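Local coordinates for protein telomere length regulator taz1 (Schizosaccharomyces pombe, PDB 4ZMK) that regulates telomere length and function in fission yeast by binding double-stranded telomeric DNA, and forms homodimers through the domain described here, at residues N11-T16 with K59-R64; E5-L10 with R51-T56. All coordinates share one frame; numbering follows the deposited sequence.

Interaction 1: residues N11-T16 with K59-R64; sequences NSIDNT and KSLKSR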
# COMPACT_ATOMS: atom_id res chain seq x y z
N ASN A 11 -10.83 9.08 1.09
CA ASN A 11 -11.41 9.89 2.16
C ASN A 11 -12.38 9.14 3.07
O ASN A 11 -12.84 9.70 4.05
CB ASN A 11 -12.08 11.15 1.60
CG ASN A 11 -13.31 10.86 0.80
OD1 ASN A 11 -13.89 9.77 0.86
ND2 ASN A 11 -13.74 11.84 0.02
N SER A 12 -12.68 7.89 2.75
CA SER A 12 -13.54 7.09 3.63
C SER A 12 -12.87 5.81 4.11
O SER A 12 -13.51 5.00 4.76
CB SER A 12 -14.86 6.71 2.93
OG SER A 12 -15.66 7.84 2.68
N ILE A 13 -11.59 5.62 3.80
CA ILE A 13 -10.99 4.31 4.01
C ILE A 13 -10.87 3.95 5.50
O ILE A 13 -10.69 2.79 5.85
CB ILE A 13 -9.61 4.20 3.33
CG1 ILE A 13 -9.24 2.73 3.13
CG2 ILE A 13 -8.55 4.94 4.12
CD1 ILE A 13 -8.07 2.51 2.22
N ASP A 14 -11.00 4.93 6.38
CA ASP A 14 -10.90 4.64 7.81
C ASP A 14 -12.27 4.56 8.45
O ASP A 14 -12.39 4.55 9.68
CB ASP A 14 -10.02 5.67 8.52
CG ASP A 14 -10.53 7.07 8.37
OD1 ASP A 14 -11.28 7.33 7.41
OD2 ASP A 14 -10.17 7.92 9.21
N ASN A 15 -13.30 4.52 7.61
CA ASN A 15 -14.67 4.25 8.06
C ASN A 15 -14.81 2.75 8.27
O ASN A 15 -14.60 1.98 7.34
CB ASN A 15 -15.68 4.76 7.03
CG ASN A 15 -17.14 4.57 7.46
OD1 ASN A 15 -17.46 3.72 8.30
ND2 ASN A 15 -18.03 5.34 6.85
N THR A 16 -15.17 2.34 9.48
CA THR A 16 -15.23 0.92 9.80
C THR A 16 -16.41 0.20 9.15
O THR A 16 -16.46 -1.03 9.17
CB THR A 16 -15.32 0.70 11.32
OG1 THR A 16 -16.56 1.24 11.80
CG2 THR A 16 -14.15 1.37 12.04
N LYS A 59 -0.63 6.59 6.00
CA LYS A 59 -1.23 7.38 7.06
C LYS A 59 -2.72 7.04 7.19
O LYS A 59 -3.27 7.02 8.30
CB LYS A 59 -0.99 8.86 6.77
CG LYS A 59 -1.56 9.83 7.76
CD LYS A 59 -1.39 11.27 7.28
CE LYS A 59 -2.37 12.19 8.01
NZ LYS A 59 -2.51 13.53 7.38
N SER A 60 -3.36 6.73 6.06
CA SER A 60 -4.78 6.43 6.08
C SER A 60 -5.04 5.02 6.61
O SER A 60 -6.07 4.78 7.24
CB SER A 60 -5.40 6.61 4.70
OG SER A 60 -5.23 5.46 3.89
N LEU A 61 -4.11 4.11 6.38
CA LEU A 61 -4.26 2.74 6.87
C LEU A 61 -4.00 2.68 8.39
O LEU A 61 -4.59 1.88 9.11
CB LEU A 61 -3.34 1.80 6.10
CG LEU A 61 -3.74 1.67 4.62
CD1 LEU A 61 -2.98 0.56 3.94
CD2 LEU A 61 -5.24 1.42 4.51
N LYS A 62 -3.11 3.54 8.87
CA LYS A 62 -2.89 3.67 10.31
C LYS A 62 -4.15 4.20 10.97
O LYS A 62 -4.55 3.75 12.04
CB LYS A 62 -1.70 4.58 10.59
CG LYS A 62 -0.36 4.04 10.09
CD LYS A 62 0.76 5.06 10.29
CE LYS A 62 2.07 4.57 9.68
NZ LYS A 62 3.19 5.54 9.79
N SER A 63 -4.80 5.16 10.31
CA SER A 63 -6.04 5.72 10.80
C SER A 63 -7.14 4.66 10.80
O SER A 63 -7.91 4.55 11.75
CB SER A 63 -6.46 6.93 9.96
OG SER A 63 -7.63 7.54 10.48
N ARG A 64 -7.20 3.88 9.73
CA ARG A 64 -8.18 2.81 9.66
C ARG A 64 -7.94 1.77 10.75
O ARG A 64 -8.87 1.37 11.44
CB ARG A 64 -8.16 2.14 8.28
CG ARG A 64 -9.05 0.92 8.20
CD ARG A 64 -9.11 0.32 6.81
NE ARG A 64 -9.99 -0.84 6.82
CZ ARG A 64 -11.31 -0.77 6.73
NH1 ARG A 64 -11.91 0.41 6.61
NH2 ARG A 64 -12.03 -1.87 6.77

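Interaction 2: residues E5-L10 with R51-T56; sequences ERTLGL and RDFSHT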
# COMPACT_ATOMS: atom_id res chain seq x y z
N GLU A 5 -5.15 12.34 -1.19
CA GLU A 5 -6.36 11.75 -0.61
C GLU A 5 -7.48 11.67 -1.65
O GLU A 5 -8.15 10.65 -1.77
CB GLU A 5 -6.82 12.56 0.60
CG GLU A 5 -5.87 12.52 1.77
CD GLU A 5 -6.35 13.33 2.95
OE1 GLU A 5 -7.19 14.24 2.75
OE2 GLU A 5 -5.91 13.05 4.09
N ARG A 6 -7.67 12.75 -2.39
CA ARG A 6 -8.72 12.81 -3.39
C ARG A 6 -8.40 11.94 -4.59
O ARG A 6 -9.26 11.22 -5.09
CB ARG A 6 -8.95 14.26 -3.82
CG ARG A 6 -10.04 14.42 -4.86
CD ARG A 6 -11.42 14.55 -4.23
NE ARG A 6 -12.42 14.85 -5.25
CZ ARG A 6 -13.41 14.04 -5.60
NH1 ARG A 6 -13.56 12.87 -5.00
NH2 ARG A 6 -14.27 14.40 -6.55
N THR A 7 -7.15 11.99 -5.05
CA THR A 7 -6.75 11.29 -6.25
C THR A 7 -6.81 9.78 -6.03
O THR A 7 -7.19 9.02 -6.93
CB THR A 7 -5.33 11.72 -6.70
OG1 THR A 7 -5.34 13.10 -7.04
CG2 THR A 7 -4.87 10.94 -7.92
N LEU A 8 -6.46 9.35 -4.81
CA LEU A 8 -6.40 7.92 -4.48
C LEU A 8 -7.73 7.38 -3.93
O LEU A 8 -7.86 6.19 -3.64
CB LEU A 8 -5.28 7.65 -3.47
CG LEU A 8 -3.87 7.96 -3.94
CD1 LEU A 8 -2.85 7.59 -2.89
CD2 LEU A 8 -3.60 7.24 -5.26
N GLY A 9 -8.69 8.27 -3.77
CA GLY A 9 -10.03 7.87 -3.36
C GLY A 9 -10.09 7.35 -1.94
O GLY A 9 -10.81 6.39 -1.66
N LEU A 10 -9.37 8.00 -1.04
CA LEU A 10 -9.16 7.47 0.30
C LEU A 10 -9.93 8.16 1.42
O LEU A 10 -9.73 7.84 2.58
CB LEU A 10 -7.67 7.53 0.63
CG LEU A 10 -6.74 6.64 -0.22
CD1 LEU A 10 -5.29 6.83 0.24
CD2 LEU A 10 -7.15 5.17 -0.15
N ARG A 51 5.81 9.34 -3.81
CA ARG A 51 6.11 9.36 -2.38
C ARG A 51 4.96 9.98 -1.58
O ARG A 51 4.65 9.51 -0.49
CB ARG A 51 7.40 10.13 -2.12
CG ARG A 51 7.78 10.23 -0.67
CD ARG A 51 8.87 11.27 -0.45
NE ARG A 51 8.61 12.49 -1.20
CZ ARG A 51 7.71 13.40 -0.86
NH1 ARG A 51 6.97 13.22 0.23
NH2 ARG A 51 7.54 14.49 -1.60
N ASP A 52 4.32 11.02 -2.11
CA ASP A 52 3.14 11.58 -1.45
C ASP A 52 2.01 10.57 -1.42
O ASP A 52 1.33 10.42 -0.41
CB ASP A 52 2.65 12.86 -2.15
CG ASP A 52 3.58 14.05 -1.92
OD1 ASP A 52 4.51 13.94 -1.09
OD2 ASP A 52 3.37 15.10 -2.55
N PHE A 53 1.79 9.88 -2.54
CA PHE A 53 0.78 8.83 -2.60
C PHE A 53 1.02 7.75 -1.53
O PHE A 53 0.11 7.38 -0.79
CB PHE A 53 0.76 8.16 -3.99
CG PHE A 53 0.08 8.98 -5.07
CD1 PHE A 53 0.07 8.55 -6.38
CD2 PHE A 53 -0.53 10.18 -4.76
CE1 PHE A 53 -0.54 9.30 -7.37
CE2 PHE A 53 -1.15 10.94 -5.75
CZ PHE A 53 -1.15 10.50 -7.06
N SER A 54 2.25 7.24 -1.47
CA SER A 54 2.61 6.17 -0.56
C SER A 54 2.39 6.55 0.90
O SER A 54 1.80 5.81 1.67
CB SER A 54 4.07 5.77 -0.78
OG SER A 54 4.44 4.68 0.04
N HIS A 55 2.88 7.73 1.25
CA HIS A 55 2.77 8.29 2.58
C HIS A 55 1.33 8.56 3.00
O HIS A 55 0.94 8.31 4.13
CB HIS A 55 3.57 9.59 2.65
CG HIS A 55 3.68 10.16 4.03
ND1 HIS A 55 3.03 11.31 4.41
CD2 HIS A 55 4.37 9.73 5.11
CE1 HIS A 55 3.31 11.56 5.68
NE2 HIS A 55 4.12 10.62 6.13
N THR A 56 0.55 9.10 2.07
CA THR A 56 -0.85 9.39 2.32
C THR A 56 -1.62 8.10 2.58
O THR A 56 -2.44 8.02 3.48
CB THR A 56 -1.44 10.16 1.13
OG1 THR A 56 -0.74 11.40 0.98
CG2 THR A 56 -2.95 10.42 1.30
O HOH W 1 -4.53 10.38 4.86

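Interaction 1: residues N11-T16 with K59-R64
Arg64 reaches off its helix and puts a single nitrogen, NH1, between two backbone carbonyls of the loop 11-16. The stronger bond runs from NH1 to Ile13 O at 2.8 Å with an N-H...O angle of 156°, the oxygen lying at the guanidinium edge and near its plane. The second is more bent: NH1 meets Asn15 O at 3.2 Å from above the plane of that carbonyl rather than on a lone pair. With CG anti to the backbone N (chi1 173°) and the chain extended as far as NE, the aliphatic part of Arg64 slides past Ile13 O before the head group turns to it. These carbonyls belong to a type I beta turn from Ser12 to Asn15, closed by Asn15 N to Ser12 O at 2.9 Å, by which the loop following helix 3-7 settles against helix 44-70 of the dimerization domain. NH2 of the same guanidinium bonds Ile18 O and forms a salt bridge with Glu20 of the second subunit, so one side chain ties loop, helix and dimer partner together. A leucine in its place would probably leave the two turn carbonyls without their shared donor and Glu20 of the second subunit without its mate. Alongside, Asp14 lays its CB 3.6 Å from Arg64 N, while its OD2 accepts a 2.9 Å bond from Ser63 OG on the anti side of the carboxylate, in one of two conformers modelled for the serine. Ile13 supplies the apolar part. Its CG2 rests near Ser60, whose OG, in one of two conformers, bonds back to Leu57 O, and its CD1 meets Leu61 CD2 at 3.8 Å, the two side chains slanting across each other next to Val27 of helix 20-40.

Interaction 2: residues E5-L10 with R51-T56
Thr56, whose methyl packs on Glu5, sends OG1 back to Asp52 O at 2.7 Å. The same carbonyl takes the helical bond from Thr56 N at 2.9 Å, and the two donors come from opposite faces of its plane. That grip holds the hydroxyl in toward helix 44-70 and leaves CG2, anti to the backbone N, pointing out to Glu5 CG at 3.6 Å, the side chains crossing at about a right angle. The covering piece is the end of helix 3-7, finished by a Schellman motif: Gly9, with phi at 68°, leaves the helical path, Leu10 N bonds Glu5 O, and Gly9 N makes a weak bond to Arg6 O. Leu8 and, beyond the turn, Leu10 face the hairpin of helices 20-40 and 44-70 in the dimerization domain. Leu8 lays both methyls on one side of Phe53: CD1 packs against its CB and carbonyl oxygen, while CD2 sits above the ring centre, 4.0 Å from the centroid and 10° off the normal, a CH-pi contact. Ile34 and Leu37 of helix 20-40 also pack against this ring. A water bonds Glu5 OE2 in one of two modelled conformers and, weakly, Thr56 O. At the far end of the ring, Thr7 CG2 comes obliquely to 3.8 Å from Phe53 CZ, while its OG1 turns back to Phe3 O.

Overall arrangement
Both contacts press the N-terminal part of the chain onto helix 44-70, and their centres lie about 12 Å apart. The segments alternate in sequence: 5-10 runs straight on into 11-16, helix 20-40 follows, and then 51-56 and 59-64 come in turn on the long helix, so the N-terminal piece runs along helix 44-70 in the same N-to-C direction as the helix. Interaction 2 sits closer to the middle of the chain, interaction 1 farther out. They meet where Leu10 of 5-10 touches Ser60 of 59-64. Helix 20-40 packs beside both. In each, residues of helix 44-70 reach the second subunit, so this helix carries the N-terminal layer while also contributing to the dimer interface.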